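Local coordinates for AztD Protein (Citrobacter koseri, PDB 6N01) that acts as a periplasmic zinc chaperone, binding zinc ions and handing one directly to the solute-binding protein AztC of the AztABCD transport system, at residues Asn360-Thr365 and Ile373-Thr378. Residues are numbered along the deposited sequence; the frame is centred on the assembly and turned at random.
Sequences NKIYVT and IVLDAT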
loop_
_atom_site.group_PDB
_atom_site.type_symbol
_atom_site.label_atom_id
_atom_site.label_comp_id
_atom_site.label_asym_id
_atom_site.label_seq_id
_atom_site.Cartn_x
_atom_site.Cartn_y
_atom_site.Cartn_z
ATOM N N ASN A 360 19.558 0.280 -1.138
ATOM C CA ASN A 360 20.062 -0.322 0.098
ATOM C C ASN A 360 19.847 0.586 1.308
ATOM O O ASN A 360 20.570 0.478 2.291
ATOM C CB ASN A 360 21.542 -0.675 -0.035
ATOM C CG ASN A 360 21.788 -1.639 -1.201
ATOM O OD1 ASN A 360 20.949 -2.507 -1.490
ATOM N ND2 ASN A 360 22.917 -1.480 -1.881
ATOM N N LYS A 361 18.842 1.462 1.239
ATOM C CA LYS A 361 18.556 2.469 2.246
ATOM C C LYS A 361 17.094 2.437 2.665
ATOM O O LYS A 361 16.210 2.108 1.880
ATOM C CB LYS A 361 18.907 3.918 1.769
ATOM C CG LYS A 361 20.341 4.331 2.073
ATOM C CD LYS A 361 21.357 4.130 1.034
ATOM C CE LYS A 361 22.754 3.927 1.701
ATOM N NZ LYS A 361 22.887 4.672 3.045
ATOM N N ILE A 362 16.857 2.798 3.918
ATOM C CA ILE A 362 15.518 2.933 4.486
ATOM C C ILE A 362 15.270 4.395 4.812
ATOM O O ILE A 362 16.133 5.081 5.376
ATOM C CB ILE A 362 15.331 2.073 5.740
ATOM C CG1 ILE A 362 15.652 0.605 5.434
ATOM C CG2 ILE A 362 13.918 2.243 6.310
ATOM C CD1 ILE A 362 15.845 -0.239 6.658
ATOM N N TYR A 363 14.088 4.871 4.477
ATOM C CA TYR A 363 13.739 6.284 4.640
ATOM C C TYR A 363 12.575 6.416 5.604
ATOM O O TYR A 363 11.538 5.762 5.429
ATOM C CB TYR A 363 13.370 6.916 3.297
ATOM C CG TYR A 363 14.519 6.845 2.336
ATOM C CD1 TYR A 363 14.818 5.659 1.688
ATOM C CD2 TYR A 363 15.300 7.955 2.071
ATOM C CE1 TYR A 363 15.880 5.573 0.810
ATOM C CE2 TYR A 363 16.369 7.876 1.207
ATOM C CZ TYR A 363 16.635 6.693 0.578
ATOM O OH TYR A 363 17.674 6.612 -0.288
ATOM N N VAL A 364 12.752 7.224 6.633
ATOM C CA VAL A 364 11.712 7.406 7.637
ATOM C C VAL A 364 11.390 8.873 7.695
ATOM O O VAL A 364 12.271 9.678 8.012
ATOM C CB VAL A 364 12.162 6.861 9.003
ATOM C CG1 VAL A 364 11.113 7.116 10.063
ATOM C CG2 VAL A 364 12.442 5.353 8.883
ATOM N N THR A 365 10.142 9.223 7.352
ATOM C CA THR A 365 9.695 10.599 7.467
ATOM C C THR A 365 9.530 10.941 8.939
ATOM O O THR A 365 9.107 10.108 9.748
ATOM C CB THR A 365 8.374 10.858 6.732
ATOM O OG1 THR A 365 7.329 10.046 7.296
ATOM C CG2 THR A 365 8.517 10.607 5.238
ATOM N N ILE A 373 14.710 10.791 7.703
ATOM C CA ILE A 373 15.900 10.105 8.199
ATOM C C ILE A 373 16.234 8.954 7.264
ATOM O O ILE A 373 15.342 8.201 6.851
ATOM C CB ILE A 373 15.676 9.609 9.637
ATOM C CG1 ILE A 373 15.151 10.751 10.486
ATOM C CG2 ILE A 373 16.936 8.988 10.171
ATOM C CD1 ILE A 373 15.984 11.890 10.410
ATOM N N VAL A 374 17.525 8.782 6.967
ATOM C CA VAL A 374 18.004 7.771 6.039
ATOM C C VAL A 374 18.917 6.821 6.816
ATOM O O VAL A 374 19.850 7.281 7.479
ATOM C CB VAL A 374 18.755 8.420 4.854
ATOM C CG1 VAL A 374 19.045 7.436 3.757
ATOM C CG2 VAL A 374 17.956 9.632 4.303
ATOM N N LEU A 375 18.635 5.504 6.745
ATOM C CA LEU A 375 19.446 4.458 7.343
ATOM C C LEU A 375 19.989 3.502 6.299
ATOM O O LEU A 375 19.335 3.224 5.285
ATOM C CB LEU A 375 18.635 3.625 8.328
ATOM C CG LEU A 375 17.875 4.366 9.414
ATOM C CD1 LEU A 375 16.483 4.608 8.919
ATOM C CD2 LEU A 375 17.884 3.529 10.699
ATOM N N ASP A 376 21.183 2.977 6.559
ATOM C CA ASP A 376 21.698 1.875 5.770
ATOM C C ASP A 376 20.935 0.609 6.139
ATOM O O ASP A 376 20.837 0.264 7.317
ATOM C CB ASP A 376 23.192 1.693 6.001
ATOM C CG ASP A 376 23.804 0.646 5.080
ATOM O OD1 ASP A 376 24.121 0.973 3.916
ATOM O OD2 ASP A 376 23.971 -0.517 5.513
ATOM N N ALA A 377 20.370 -0.071 5.126
ATOM C CA ALA A 377 19.517 -1.229 5.391
ATOM C C ALA A 377 20.302 -2.351 6.038
ATOM O O ALA A 377 19.777 -3.082 6.886
ATOM C CB ALA A 377 18.884 -1.736 4.088
ATOM N N THR A 378 21.567 -2.477 5.655
ATOM C CA THR A 378 22.405 -3.586 6.068
ATOM C C THR A 378 22.885 -3.409 7.498
ATOM O O THR A 378 22.678 -4.283 8.341
ATOM C CB THR A 378 23.586 -3.698 5.099
ATOM O OG1 THR A 378 23.206 -4.510 3.990
ATOM C CG2 THR A 378 24.814 -4.272 5.759
#
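Tyr-363 and Val-374 illustrate how a hairpin in a beta-propeller blade joins a regular backbone to two unlike faces. Their side chains leave the sheet on the same face and lie alongside each other. With CG of Tyr-363 anti to its own carbonyl carbon (chi1 -61°), the CD2-CE2 side of the ring comes up against Val-374, whose CG1 sits 3.7 Å from CE2 of Tyr-363. This methyl makes an off-centre CH-pi contact, 4.2 Å from the ring centroid, while CG2 touches CD2 and CE2. The phenol OH is hydrogen-bonded to the backbone oxygen of Ala-53, which ties the blade to the neighbouring four-stranded sheet.

On the same face, CG1 of Val-374 meets CG of Lys-361 at 3.8 Å. The lysine chain bends at chi2 (94°) and again at chi4, which brings its end beside Asp-376, the amino group not aimed at OD1 and CE equally near it. The resulting salt bridge is long, 4.0 Å from NZ to OD1; the other carboxylate oxygen, OD2, receives the backbone N-H of Ser-379.

On the reverse face the hairpin offers aliphatic side chains only. CD1 of Leu-375 crosses to CG2 of Val-364 at 4.1 Å and approaches CB of Ile-362, whose CD1 reaches CA of Ala-377. Tyr-314 and Phe-316 of strand 312-317, in the preceding blade, touch Ile-362 and Val-364.

Between the faces, Ile-362 with Leu-375 and Val-364 with Ile-373 form antiparallel hydrogen-bonded pairs. Ala-377 N donates to Asn-360 O (2.9 Å) from 34° outside the carbonyl plane, as the chain leaves the strand. The chemistry implies that near-straight backbone bonds fix the register and the buried aliphatic side chains pack on aromatic residues of the preceding blade, whereas the long ion pair between partly exposed residues probably contributes modestly.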